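Local coordinates for protein CheQ (Campylobacter jejuni subsp. jejuni, PDB 6A51) that acts as a regulator, alongside CheP, in controlling transcription of the core chemotaxis operon cheVAW, at residues I28-F33 / N42-W47; A37-N42 / E70-A75; Q78-N83 / K117-I122; K129-D132 / N137-Q140. All coordinates share one frame; numbering follows the deposited sequence.

Interaction 1 of 4, residues I28-F33 / N42-W47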
loop_
_atom_site.group_PDB
_atom_site.type_symbol
_atom_site.label_atom_id
_atom_site.label_comp_id
_atom_site.label_asym_id
_atom_site.label_seq_id
_atom_site.Cartn_x
_atom_site.Cartn_y
_atom_site.Cartn_z
ATOM N N ILE A 28 10.068 -0.310 6.732
ATOM C CA ILE A 28 10.371 1.061 6.347
ATOM C C ILE A 28 10.832 1.062 4.896
ATOM O O ILE A 28 11.299 0.055 4.355
ATOM C CB ILE A 28 11.442 1.714 7.242
ATOM C CG1 ILE A 28 12.765 0.969 7.084
ATOM C CG2 ILE A 28 10.996 1.725 8.701
ATOM C CD1 ILE A 28 13.779 1.339 8.104
ATOM N N LEU A 29 10.687 2.214 4.266
ATOM C CA LEU A 29 11.061 2.361 2.874
ATOM C C LEU A 29 12.574 2.565 2.772
ATOM O O LEU A 29 13.140 3.421 3.456
ATOM C CB LEU A 29 10.295 3.537 2.286
ATOM C CG LEU A 29 10.435 3.870 0.816
ATOM C CD1 LEU A 29 9.642 2.897 -0.016
ATOM C CD2 LEU A 29 9.933 5.283 0.602
ATOM N N ASN A 30 13.237 1.762 1.938
ATOM C CA ASN A 30 14.691 1.860 1.843
ATOM C C ASN A 30 15.113 3.214 1.290
ATOM O O ASN A 30 16.106 3.793 1.745
ATOM C CB ASN A 30 15.248 0.730 0.974
ATOM C CG ASN A 30 16.763 0.845 0.761
ATOM O OD1 ASN A 30 17.548 0.815 1.717
ATOM N ND2 ASN A 30 17.175 0.972 -0.496
ATOM N N ALA A 31 14.357 3.733 0.316
ATOM C CA ALA A 31 14.652 5.032 -0.283
ATOM C C ALA A 31 14.778 6.126 0.766
ATOM O O ALA A 31 15.586 7.050 0.619
ATOM C CB ALA A 31 13.565 5.403 -1.294
ATOM N N GLU A 32 13.988 6.041 1.830
ATOM C CA GLU A 32 14.040 7.039 2.889
ATOM C C GLU A 32 15.068 6.680 3.954
ATOM O O GLU A 32 15.803 7.556 4.421
ATOM C CB GLU A 32 12.645 7.216 3.514
ATOM C CG GLU A 32 12.629 8.047 4.790
ATOM C CD GLU A 32 11.264 8.113 5.471
ATOM O OE1 GLU A 32 10.617 9.182 5.377
ATOM O OE2 GLU A 32 10.848 7.118 6.115
ATOM N N PHE A 33 15.152 5.400 4.327
ATOM C CA PHE A 33 16.038 4.990 5.415
ATOM C C PHE A 33 17.502 5.230 5.085
ATOM O O PHE A 33 18.279 5.624 5.956
ATOM C CB PHE A 33 15.834 3.515 5.744
ATOM C CG PHE A 33 16.954 2.914 6.545
ATOM C CD1 PHE A 33 16.965 3.024 7.935
ATOM C CD2 PHE A 33 17.998 2.229 5.917
ATOM C CE1 PHE A 33 17.998 2.466 8.698
ATOM C CE2 PHE A 33 19.037 1.664 6.668
ATOM C CZ PHE A 33 19.039 1.784 8.063
ATOM N N ASN A 42 22.344 0.794 -1.790
ATOM C CA ASN A 42 22.423 -0.661 -1.796
ATOM C C ASN A 42 23.120 -1.236 -0.566
ATOM O O ASN A 42 23.330 -2.451 -0.498
ATOM C CB ASN A 42 23.124 -1.143 -3.062
ATOM C CG ASN A 42 22.466 -0.635 -4.315
ATOM O OD1 ASN A 42 21.627 -1.311 -4.915
ATOM N ND2 ASN A 42 22.854 0.564 -4.734
ATOM N N ALA A 43 23.469 -0.403 0.412
ATOM C CA ALA A 43 24.133 -0.915 1.605
ATOM C C ALA A 43 23.425 -2.140 2.180
ATOM O O ALA A 43 24.077 -3.066 2.672
ATOM C CB ALA A 43 24.231 0.185 2.659
ATOM N N TYR A 44 22.093 -2.179 2.107
ATOM C CA TYR A 44 21.356 -3.300 2.678
ATOM C C TYR A 44 21.696 -4.630 1.994
ATOM O O TYR A 44 21.529 -5.690 2.606
ATOM C CB TYR A 44 19.844 -3.033 2.598
ATOM C CG TYR A 44 19.296 -3.278 1.214
ATOM C CD1 TYR A 44 18.870 -4.548 0.828
ATOM C CD2 TYR A 44 19.229 -2.250 0.281
ATOM C CE1 TYR A 44 18.414 -4.787 -0.459
ATOM C CE2 TYR A 44 18.757 -2.477 -1.007
ATOM C CZ TYR A 44 18.351 -3.746 -1.374
ATOM O OH TYR A 44 17.870 -3.979 -2.656
ATOM N N LYS A 45 22.154 -4.607 0.740
ATOM C CA LYS A 45 22.513 -5.853 0.065
ATOM C C LYS A 45 23.685 -6.567 0.732
ATOM O O LYS A 45 23.893 -7.758 0.482
ATOM C CB LYS A 45 22.865 -5.593 -1.401
ATOM C CG LYS A 45 21.821 -4.854 -2.178
ATOM C CD LYS A 45 21.797 -5.307 -3.621
ATOM C CE LYS A 45 21.284 -4.206 -4.529
ATOM N NZ LYS A 45 20.919 -4.689 -5.887
ATOM N N PHE A 46 24.457 -5.875 1.562
ATOM C CA PHE A 46 25.657 -6.446 2.153
ATOM C C PHE A 46 25.517 -6.783 3.628
ATOM O O PHE A 46 26.397 -7.457 4.168
ATOM C CB PHE A 46 26.842 -5.497 1.969
ATOM C CG PHE A 46 27.133 -5.194 0.547
ATOM C CD1 PHE A 46 27.826 -6.103 -0.240
ATOM C CD2 PHE A 46 26.701 -4.009 -0.017
ATOM C CE1 PHE A 46 28.096 -5.822 -1.561
ATOM C CE2 PHE A 46 26.965 -3.719 -1.341
ATOM C CZ PHE A 46 27.658 -4.627 -2.115
ATOM N N TRP A 47 24.475 -6.314 4.307
ATOM C CA TRP A 47 24.150 -6.907 5.592
ATOM C C TRP A 47 23.762 -8.350 5.359
ATOM O O TRP A 47 23.176 -8.685 4.326
ATOM C CB TRP A 47 22.985 -6.198 6.292
ATOM C CG TRP A 47 22.963 -4.708 6.230
ATOM C CD1 TRP A 47 24.006 -3.870 5.945
ATOM C CD2 TRP A 47 21.825 -3.876 6.457
ATOM N NE1 TRP A 47 23.578 -2.567 5.975
ATOM C CE2 TRP A 47 22.242 -2.544 6.287
ATOM C CE3 TRP A 47 20.489 -4.130 6.780
ATOM C CZ2 TRP A 47 21.370 -1.466 6.435
ATOM C CZ3 TRP A 47 19.629 -3.062 6.930
ATOM C CH2 TRP A 47 20.073 -1.747 6.755
HETATM O O HOH W 1 20.558 0.400 2.084
#
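Phe33 projects its ring with CG anti to the backbone N (chi1 163°), while Trp47 keeps CG beside its own backbone N, and the two rings meet from opposite directions. The setting is a strand-to-helix junction: Leu29 holds the N-cap position where strand 27-29 passes into helix 30-37, and the loop after that helix folds back so that residues 42-47 lie against its first turn. The planes stand 85° apart, but neither ring lies over the face of the other, so the pair meets rim to rim; the centroids of the Phe33 ring and the six-membered ring of Trp47 are 6.0 Å apart. Phe33 CE2 comes at the indole edge, close to its plane, 3.6 Å from Trp47 CH2. Beside this apolar touch, the Asn30 amide stands across the Tyr44 ring, the two planes 73° apart, with OD1 3.8 Å from Tyr44 CD2. The amide is held from elsewhere, as Asn30 ND2 donates to Lys41 O. A water accepts from Tyr44 N at 3.0 Å, lies within bonding distance of Asn30 OD1, and may link the loop backbone to the start of the helix. Within the loop, Tyr44 CA sits over the centre of the Trp47 ring, 3.8 Å above its plane.

Interaction 2 of 4, residues A37-N42 / E70-A75; sequences AGISKN and EKHQQA
The imidazole of His72 is the centre of the first shell. Ala37 CB lies over one of its faces, 4.3 Å from the ring centroid and 26° off the normal, a CH-pi contact. Ile39 arrives from the opposite direction to the His72 side chain: its CG2 comes obliquely, 3.5 Å from His72 NE2, while CD1 lies 3.8 Å from His72 CE1. Alongside, the methyl carbons Ala37 CB and Ala75 CB meet at 3.8 Å. No hydrogen bond crosses between the segments, so the interface is one of apolar and ring contacts. In the fold, this is the end of one helix set against the start of another: Gly38, with positive phi (88°), is the first residue to leave helical geometry after helix 30-37, and His72 occupies the N-cap position of helix 73-77. His72 turns CG anti to its carbonyl carbon (chi1 -74°), which carries the ring to Ala37 and Ile39. Farther out, Trp47 touches both Ile39 and His72, Phe33 packs on Ile39, and Phe36 packs on Ala75. Past Ile39 the chain bends in an ST turn, where Ser40 OG accepts from Asn42 N at 3.2 Å.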
loop_
_atom_site.group_PDB
_atom_site.type_symbol
_atom_site.label_atom_id
_atom_site.label_comp_id
_atom_site.label_asym_id
_atom_site.label_seq_id
_atom_site.Cartn_x
_atom_site.Cartn_y
_atom_site.Cartn_z
ATOM N N ALA A 37 20.277 7.404 7.363
ATOM C CA ALA A 37 21.429 6.644 7.817
ATOM C C ALA A 37 22.749 7.125 7.262
ATOM O O ALA A 37 23.787 6.919 7.838
ATOM C CB ALA A 37 21.230 5.176 7.518
ATOM N N GLY A 38 22.680 7.734 6.102
ATOM C CA GLY A 38 23.842 8.244 5.436
ATOM C C GLY A 38 24.512 7.236 4.563
ATOM O O GLY A 38 25.497 7.530 3.934
ATOM N N ILE A 39 23.974 6.036 4.524
ATOM C CA ILE A 39 24.505 4.965 3.722
ATOM C C ILE A 39 24.049 4.962 2.290
ATOM O O ILE A 39 23.207 5.716 1.895
ATOM C CB ILE A 39 24.274 3.614 4.380
ATOM C CG1 ILE A 39 22.802 3.228 4.349
ATOM C CG2 ILE A 39 24.766 3.661 5.801
ATOM C CD1 ILE A 39 22.455 2.080 5.256
ATOM N N SER A 40 24.671 4.102 1.518
ATOM C CA SER A 40 24.391 3.940 0.126
ATOM C C SER A 40 23.061 3.299 -0.075
ATOM O O SER A 40 22.566 2.612 0.763
ATOM C CB SER A 40 25.430 3.028 -0.485
ATOM O OG SER A 40 25.039 2.553 -1.751
ATOM N N LYS A 41 22.488 3.547 -1.227
ATOM C CA LYS A 41 21.204 2.962 -1.598
ATOM C C LYS A 41 21.215 1.435 -1.478
ATOM O O LYS A 41 20.210 0.829 -1.086
ATOM C CB LYS A 41 20.865 3.404 -3.025
ATOM C CG LYS A 41 19.663 2.782 -3.652
ATOM C CD LYS A 41 19.768 2.869 -5.175
ATOM C CE LYS A 41 20.180 4.263 -5.627
ATOM N NZ LYS A 41 20.393 4.377 -7.111
ATOM N N ASN A 42 22.344 0.794 -1.790
ATOM C CA ASN A 42 22.423 -0.661 -1.796
ATOM C C ASN A 42 23.120 -1.236 -0.566
ATOM O O ASN A 42 23.330 -2.451 -0.498
ATOM C CB ASN A 42 23.124 -1.143 -3.062
ATOM C CG ASN A 42 22.466 -0.635 -4.315
ATOM O OD1 ASN A 42 21.627 -1.311 -4.915
ATOM N ND2 ASN A 42 22.854 0.564 -4.734
ATOM N N GLU A 70 21.938 -2.117 14.853
ATOM C CA GLU A 70 22.019 -1.192 15.990
ATOM C C GLU A 70 22.802 0.055 15.628
ATOM O O GLU A 70 22.475 1.149 16.097
ATOM C CB GLU A 70 22.652 -1.858 17.211
ATOM C CG GLU A 70 21.684 -2.720 18.015
ATOM C CD GLU A 70 21.321 -4.026 17.319
ATOM O OE1 GLU A 70 22.003 -4.394 16.335
ATOM O OE2 GLU A 70 20.348 -4.683 17.755
ATOM N N LYS A 71 23.813 -0.088 14.767
ATOM C CA LYS A 71 24.556 1.040 14.209
ATOM C C LYS A 71 23.654 2.074 13.551
ATOM O O LYS A 71 24.130 3.159 13.198
ATOM C CB LYS A 71 25.561 0.532 13.173
ATOM C CG LYS A 71 26.111 -0.883 13.460
ATOM C CD LYS A 71 26.829 -1.449 12.237
ATOM C CE LYS A 71 27.511 -0.342 11.431
ATOM N NZ LYS A 71 28.157 -0.882 10.213
ATOM N N HIS A 72 22.379 1.751 13.350
ATOM C CA HIS A 72 21.487 2.570 12.553
ATOM C C HIS A 72 20.149 2.840 13.220
ATOM O O HIS A 72 19.298 3.487 12.599
ATOM C CB HIS A 72 21.244 1.910 11.189
ATOM C CG HIS A 72 22.409 2.009 10.255
ATOM N ND1 HIS A 72 22.760 0.992 9.394
ATOM C CD2 HIS A 72 23.300 3.007 10.045
ATOM C CE1 HIS A 72 23.817 1.359 8.689
ATOM N NE2 HIS A 72 24.164 2.577 9.067
ATOM N N GLN A 73 19.946 2.383 14.468
ATOM C CA GLN A 73 18.663 2.551 15.152
ATOM C C GLN A 73 18.215 4.006 15.223
ATOM O O GLN A 73 17.012 4.282 15.302
ATOM C CB GLN A 73 18.738 1.980 16.560
ATOM C CG GLN A 73 18.884 0.480 16.596
ATOM C CD GLN A 73 17.629 -0.242 16.134
ATOM O OE1 GLN A 73 17.691 -1.129 15.280
ATOM N NE2 GLN A 73 16.484 0.127 16.709
ATOM N N GLN A 74 19.156 4.947 15.208
ATOM C CA GLN A 74 18.773 6.352 15.175
ATOM C C GLN A 74 18.036 6.679 13.880
ATOM O O GLN A 74 16.940 7.249 13.902
ATOM C CB GLN A 74 20.013 7.227 15.343
ATOM C CG GLN A 74 19.724 8.634 15.821
ATOM C CD GLN A 74 20.649 9.650 15.180
ATOM O OE1 GLN A 74 20.665 9.803 13.956
ATOM N NE2 GLN A 74 21.434 10.339 16.000
ATOM N N ALA A 75 18.624 6.303 12.737
ATOM C CA ALA A 75 17.981 6.540 11.448
ATOM C C ALA A 75 16.662 5.788 11.331
ATOM O O ALA A 75 15.715 6.276 10.700
ATOM C CB ALA A 75 18.918 6.142 10.311
#

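Interaction 3 of 4, residues Q78-N83 / K117-I122; sequences QCSGLN and KEICGI
Ser80 and Ile119 face each other with CA atoms 7.7 Å apart, the nearest approach of the two backbones, and the chains diverge to 9.6 Å between the CA atoms of Leu82 and Lys117. This spacing lets side chains fill the interval. The CD1 end of Ile119 enters between two residues of the irregular segment 78-83: it lies 3.4 Å from Ser80 CB and 3.7 Å from Leu82 CD2. Ile119 reaches them with CG1 anti to its carbonyl carbon (chi1 -52°). Leu82 meets it at a slant, its CB directed past the strand while the CD2 branch turns inward. Phe124 of the neighbouring strand touches both Leu82 and Ile119, which extends the apolar patch into the sheet.

The polar part lies at the margin. Lys117 stretches its whole chain out and donates from NZ to Gly81 O at 2.5 Å, a very short distance that the resolution does not allow to be interpreted further. The same ammonium also forms a cation-pi contact with Phe85. Farther along the segment, Ser80 N is bonded to Glu32 OE2 of helix 30-37. Ile119 and Ile122 exchange backbone bonds, Ile119 N to Ile122 O at 2.9 Å and Ile122 N to Ile119 O at 2.7 Å, around Cys120 and Gly121, the arrangement of a two-residue beta hairpin closed by a type I' turn.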
loop_
_atom_site.group_PDB
_atom_site.type_symbol
_atom_site.label_atom_id
_atom_site.label_comp_id
_atom_site.label_asym_id
_atom_site.label_seq_id
_atom_site.Cartn_x
_atom_site.Cartn_y
_atom_site.Cartn_z
ATOM N N GLN A 78 13.765 7.887 12.858
ATOM C CA GLN A 78 13.287 9.026 12.091
ATOM C C GLN A 78 12.646 8.634 10.769
ATOM O O GLN A 78 12.412 9.508 9.929
ATOM C CB GLN A 78 14.425 10.018 11.841
ATOM C CG GLN A 78 15.673 9.415 11.268
ATOM C CD GLN A 78 16.889 10.285 11.515
ATOM O OE1 GLN A 78 17.952 9.798 11.925
ATOM N NE2 GLN A 78 16.738 11.587 11.270
ATOM N N CYS A 79 12.353 7.351 10.556
ATOM C CA CYS A 79 11.683 6.914 9.333
ATOM C C CYS A 79 10.166 6.994 9.474
ATOM O O CYS A 79 9.607 6.701 10.541
ATOM C CB CYS A 79 12.078 5.483 8.970
ATOM S SG CYS A 79 13.579 5.322 7.969
ATOM N N SER A 80 9.506 7.364 8.380
ATOM C CA SER A 80 8.051 7.445 8.374
ATOM C C SER A 80 7.404 6.106 8.715
ATOM O O SER A 80 7.845 5.043 8.263
ATOM C CB SER A 80 7.564 7.906 7.011
ATOM O OG SER A 80 8.174 9.128 6.661
ATOM N N GLY A 81 6.347 6.166 9.518
ATOM C CA GLY A 81 5.555 4.983 9.789
ATOM C C GLY A 81 4.656 4.625 8.618
ATOM O O GLY A 81 4.263 5.466 7.807
ATOM N N LEU A 82 4.340 3.339 8.519
ATOM C CA LEU A 82 3.537 2.866 7.402
ATOM C C LEU A 82 2.425 1.932 7.870
ATOM O O LEU A 82 1.967 1.092 7.087
ATOM C CB LEU A 82 4.437 2.169 6.371
ATOM C CG LEU A 82 5.527 3.008 5.700
ATOM C CD1 LEU A 82 6.645 2.110 5.161
ATOM C CD2 LEU A 82 4.922 3.826 4.577
ATOM N N ASN A 83 1.999 2.043 9.129
ATOM C CA ASN A 83 0.933 1.193 9.649
ATOM C C ASN A 83 -0.323 1.327 8.807
ATOM O O ASN A 83 -0.801 2.441 8.567
ATOM C CB ASN A 83 0.635 1.549 11.097
ATOM C CG ASN A 83 1.754 1.143 12.042
ATOM O OD1 ASN A 83 2.598 0.310 11.708
ATOM N ND2 ASN A 83 1.758 1.725 13.232
ATOM N N LYS A 117 -0.657 9.466 0.891
ATOM C CA LYS A 117 0.563 9.892 1.558
ATOM C C LYS A 117 1.754 9.613 0.657
ATOM O O LYS A 117 1.763 8.597 -0.042
ATOM C CB LYS A 117 0.674 9.159 2.887
ATOM C CG LYS A 117 1.958 9.270 3.635
ATOM C CD LYS A 117 1.851 8.327 4.836
ATOM C CE LYS A 117 3.032 8.451 5.768
ATOM N NZ LYS A 117 3.030 7.338 6.744
ATOM N N GLU A 118 2.740 10.505 0.630
ATOM C CA GLU A 118 3.934 10.303 -0.180
ATOM C C GLU A 118 5.181 10.317 0.679
ATOM O O GLU A 118 5.290 11.096 1.626
ATOM C CB GLU A 118 4.060 11.339 -1.290
ATOM C CG GLU A 118 3.053 11.073 -2.395
ATOM C CD GLU A 118 3.369 11.807 -3.679
ATOM O OE1 GLU A 118 2.431 12.022 -4.483
ATOM O OE2 GLU A 118 4.557 12.145 -3.868
ATOM N N ILE A 119 6.102 9.410 0.372
ATOM C CA ILE A 119 7.426 9.405 0.973
ATOM C C ILE A 119 8.416 9.274 -0.169
ATOM O O ILE A 119 8.299 8.352 -0.988
ATOM C CB ILE A 119 7.606 8.271 1.984
ATOM C CG1 ILE A 119 6.462 8.309 2.989
ATOM C CG2 ILE A 119 8.947 8.402 2.692
ATOM C CD1 ILE A 119 6.411 7.093 3.866
ATOM N N CYS A 120 9.338 10.235 -0.263
ATOM C CA CYS A 120 10.341 10.260 -1.324
ATOM C C CYS A 120 9.687 10.094 -2.693
ATOM O O CYS A 120 10.213 9.424 -3.582
ATOM C CB CYS A 120 11.426 9.193 -1.091
ATOM S SG CYS A 120 12.325 9.341 0.531
ATOM N N GLY A 121 8.525 10.703 -2.871
ATOM C CA GLY A 121 7.838 10.556 -4.144
ATOM C C GLY A 121 7.181 9.213 -4.387
ATOM O O GLY A 121 6.678 8.981 -5.489
ATOM N N ILE A 122 7.164 8.316 -3.408
ATOM C CA ILE A 122 6.386 7.085 -3.513
ATOM C C ILE A 122 5.017 7.322 -2.878
ATOM O O ILE A 122 4.931 7.776 -1.729
ATOM C CB ILE A 122 7.122 5.915 -2.836
ATOM C CG1 ILE A 122 8.574 5.844 -3.312
ATOM C CG2 ILE A 122 6.433 4.614 -3.149
ATOM C CD1 ILE A 122 8.696 5.679 -4.809
#

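Interaction 4 of 4, residues K129-D132 / N137-Q140; sequences KFYD and NYHQ
Tyr131 is buried and carries the tight half of this contact, whereas Asp132 and the phenol end of Tyr138 form its outer half. Over one face of the Tyr131 ring sits Tyr138 CA, 3.9 Å from the centroid and only 3° off the normal. The Tyr138 ring follows as an offset edge-to-face partner, its edge directed at that face with centroids of the two tyrosines 5.7 Å apart and planes at 61°; its CD1 also lies 3.6 Å from Tyr131 CB. At the far end, Tyr131 OH donates in the ring plane to Gln140 O at 2.5 Å, with a C=O...donor angle of 166°. Gln140 is the last residue of a type I turn, closed by Gln140 N to Asn137 O at 3.1 Å. The outer side is more polar. Tyr138 holds CG anti to its carbonyl carbon, which turns the ring back along the helix until its OH donates to the syn lone pair of Asp132 OD1 at 2.7 Å. Lys128 NZ also binds the phenol oxygen; Asp132 is solvent exposed. The contact thus folds the loop between helix 127-134 and strand 142-146 back on the helix, with Ile142 packed on Tyr131 and Phe23 meeting the Tyr138 ring edge to face.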
loop_
_atom_site.group_PDB
_atom_site.type_symbol
_atom_site.label_atom_id
_atom_site.label_comp_id
_atom_site.label_asym_id
_atom_site.label_seq_id
_atom_site.Cartn_x
_atom_site.Cartn_y
_atom_site.Cartn_z
ATOM N N LYS A 129 -7.551 1.487 6.708
ATOM C CA LYS A 129 -8.703 2.349 6.954
ATOM C C LYS A 129 -9.796 2.109 5.927
ATOM O O LYS A 129 -10.988 2.192 6.255
ATOM C CB LYS A 129 -8.299 3.823 6.961
ATOM C CG LYS A 129 -7.452 4.178 8.160
ATOM C CD LYS A 129 -7.141 5.663 8.244
ATOM C CE LYS A 129 -6.245 5.918 9.456
ATOM N NZ LYS A 129 -6.049 7.358 9.777
ATOM N N PHE A 130 -9.422 1.786 4.696
ATOM C CA PHE A 130 -10.441 1.523 3.689
ATOM C C PHE A 130 -11.244 0.273 4.047
ATOM O O PHE A 130 -12.481 0.274 3.988
ATOM C CB PHE A 130 -9.775 1.391 2.333
ATOM C CG PHE A 130 -10.722 1.370 1.195
ATOM C CD1 PHE A 130 -11.665 2.370 1.043
ATOM C CD2 PHE A 130 -10.651 0.361 0.243
ATOM C CE1 PHE A 130 -12.535 2.365 -0.052
ATOM C CE2 PHE A 130 -11.522 0.341 -0.839
ATOM C CZ PHE A 130 -12.467 1.345 -0.987
ATOM N N TYR A 131 -10.556 -0.798 4.454
ATOM C CA TYR A 131 -11.234 -1.983 4.978
ATOM C C TYR A 131 -12.194 -1.619 6.106
ATOM O O TYR A 131 -13.337 -2.093 6.144
ATOM C CB TYR A 131 -10.211 -3.002 5.483
ATOM C CG TYR A 131 -9.653 -3.983 4.460
ATOM C CD1 TYR A 131 -10.478 -4.897 3.818
ATOM C CD2 TYR A 131 -8.288 -4.045 4.197
ATOM C CE1 TYR A 131 -9.967 -5.812 2.910
ATOM C CE2 TYR A 131 -7.768 -4.964 3.292
ATOM C CZ TYR A 131 -8.616 -5.839 2.656
ATOM O OH TYR A 131 -8.115 -6.750 1.759
ATOM N N ASP A 132 -11.747 -0.771 7.036
ATOM C CA ASP A 132 -12.604 -0.369 8.152
ATOM C C ASP A 132 -13.835 0.378 7.654
ATOM O O ASP A 132 -14.959 0.120 8.104
ATOM C CB ASP A 132 -11.816 0.501 9.132
ATOM C CG ASP A 132 -10.689 -0.255 9.838
ATOM O OD1 ASP A 132 -10.731 -1.511 9.908
ATOM O OD2 ASP A 132 -9.754 0.423 10.327
ATOM N N ASN A 137 -13.196 -7.618 6.707
ATOM C CA ASN A 137 -12.045 -8.173 7.400
ATOM C C ASN A 137 -10.820 -8.127 6.495
ATOM O O ASN A 137 -10.916 -8.290 5.276
ATOM C CB ASN A 137 -12.331 -9.607 7.853
ATOM C CG ASN A 137 -13.337 -9.663 9.007
ATOM O OD1 ASN A 137 -13.326 -8.813 9.910
ATOM N ND2 ASN A 137 -14.211 -10.661 8.979
ATOM N N TYR A 138 -9.659 -7.910 7.114
ATOM C CA TYR A 138 -8.442 -7.574 6.387
ATOM C C TYR A 138 -7.955 -8.670 5.440
ATOM O O TYR A 138 -7.053 -8.412 4.629
ATOM C CB TYR A 138 -7.347 -7.246 7.382
ATOM C CG TYR A 138 -7.669 -6.097 8.284
ATOM C CD1 TYR A 138 -8.505 -5.061 7.859
ATOM C CD2 TYR A 138 -7.135 -6.028 9.561
ATOM C CE1 TYR A 138 -8.801 -3.970 8.697
ATOM C CE2 TYR A 138 -7.428 -4.948 10.410
ATOM C CZ TYR A 138 -8.255 -3.928 9.971
ATOM O OH TYR A 138 -8.529 -2.871 10.807
ATOM N N HIS A 139 -8.505 -9.870 5.500
ATOM C CA HIS A 139 -8.009 -10.931 4.637
ATOM C C HIS A 139 -8.846 -11.110 3.381
ATOM O O HIS A 139 -8.530 -11.967 2.555
ATOM C CB HIS A 139 -7.914 -12.239 5.428
ATOM C CG HIS A 139 -6.910 -12.174 6.541
ATOM N ND1 HIS A 139 -5.874 -11.260 6.550
ATOM C CD2 HIS A 139 -6.793 -12.884 7.689
ATOM C CE1 HIS A 139 -5.158 -11.419 7.649
ATOM N NE2 HIS A 139 -5.693 -12.398 8.358
ATOM N N GLN A 140 -9.880 -10.301 3.201
ATOM C CA GLN A 140 -10.734 -10.426 2.038
ATOM C C GLN A 140 -10.098 -9.753 0.832
ATOM O O GLN A 140 -9.447 -8.710 0.947
ATOM C CB GLN A 140 -12.102 -9.812 2.323
ATOM C CG GLN A 140 -13.148 -10.842 2.691
ATOM C CD GLN A 140 -14.254 -10.241 3.487
ATOM O OE1 GLN A 140 -14.014 -9.653 4.543
ATOM N NE2 GLN A 140 -15.489 -10.363 2.990
#

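Overall arrangement
Interactions 1, 2 and 3 lie on the same side of the chain's centre and share neighbouring elements. Interactions 1 and 2 have centres about 8 Å apart, and both use helix 30-37 and the loop after it; Phe33 CE2 meets Ile39 CD1 at 3.7 Å. Interaction 3 touches interaction 1 through Glu32 and Cys79, but meets interaction 2 only where their segments adjoin in the sequence. All three are partly buried, but 1 rests on aromatic rims, an amide and a water, 2 on an imidazole and aliphatic carbons, whereas 3 adds a lysine-carbonyl bond at its margin. Interaction 4, on the opposite side, is a surface contact about 17 Å from interaction 1 by nearest atoms, and its chemistry is the most polar, with two phenol hydrogen bonds.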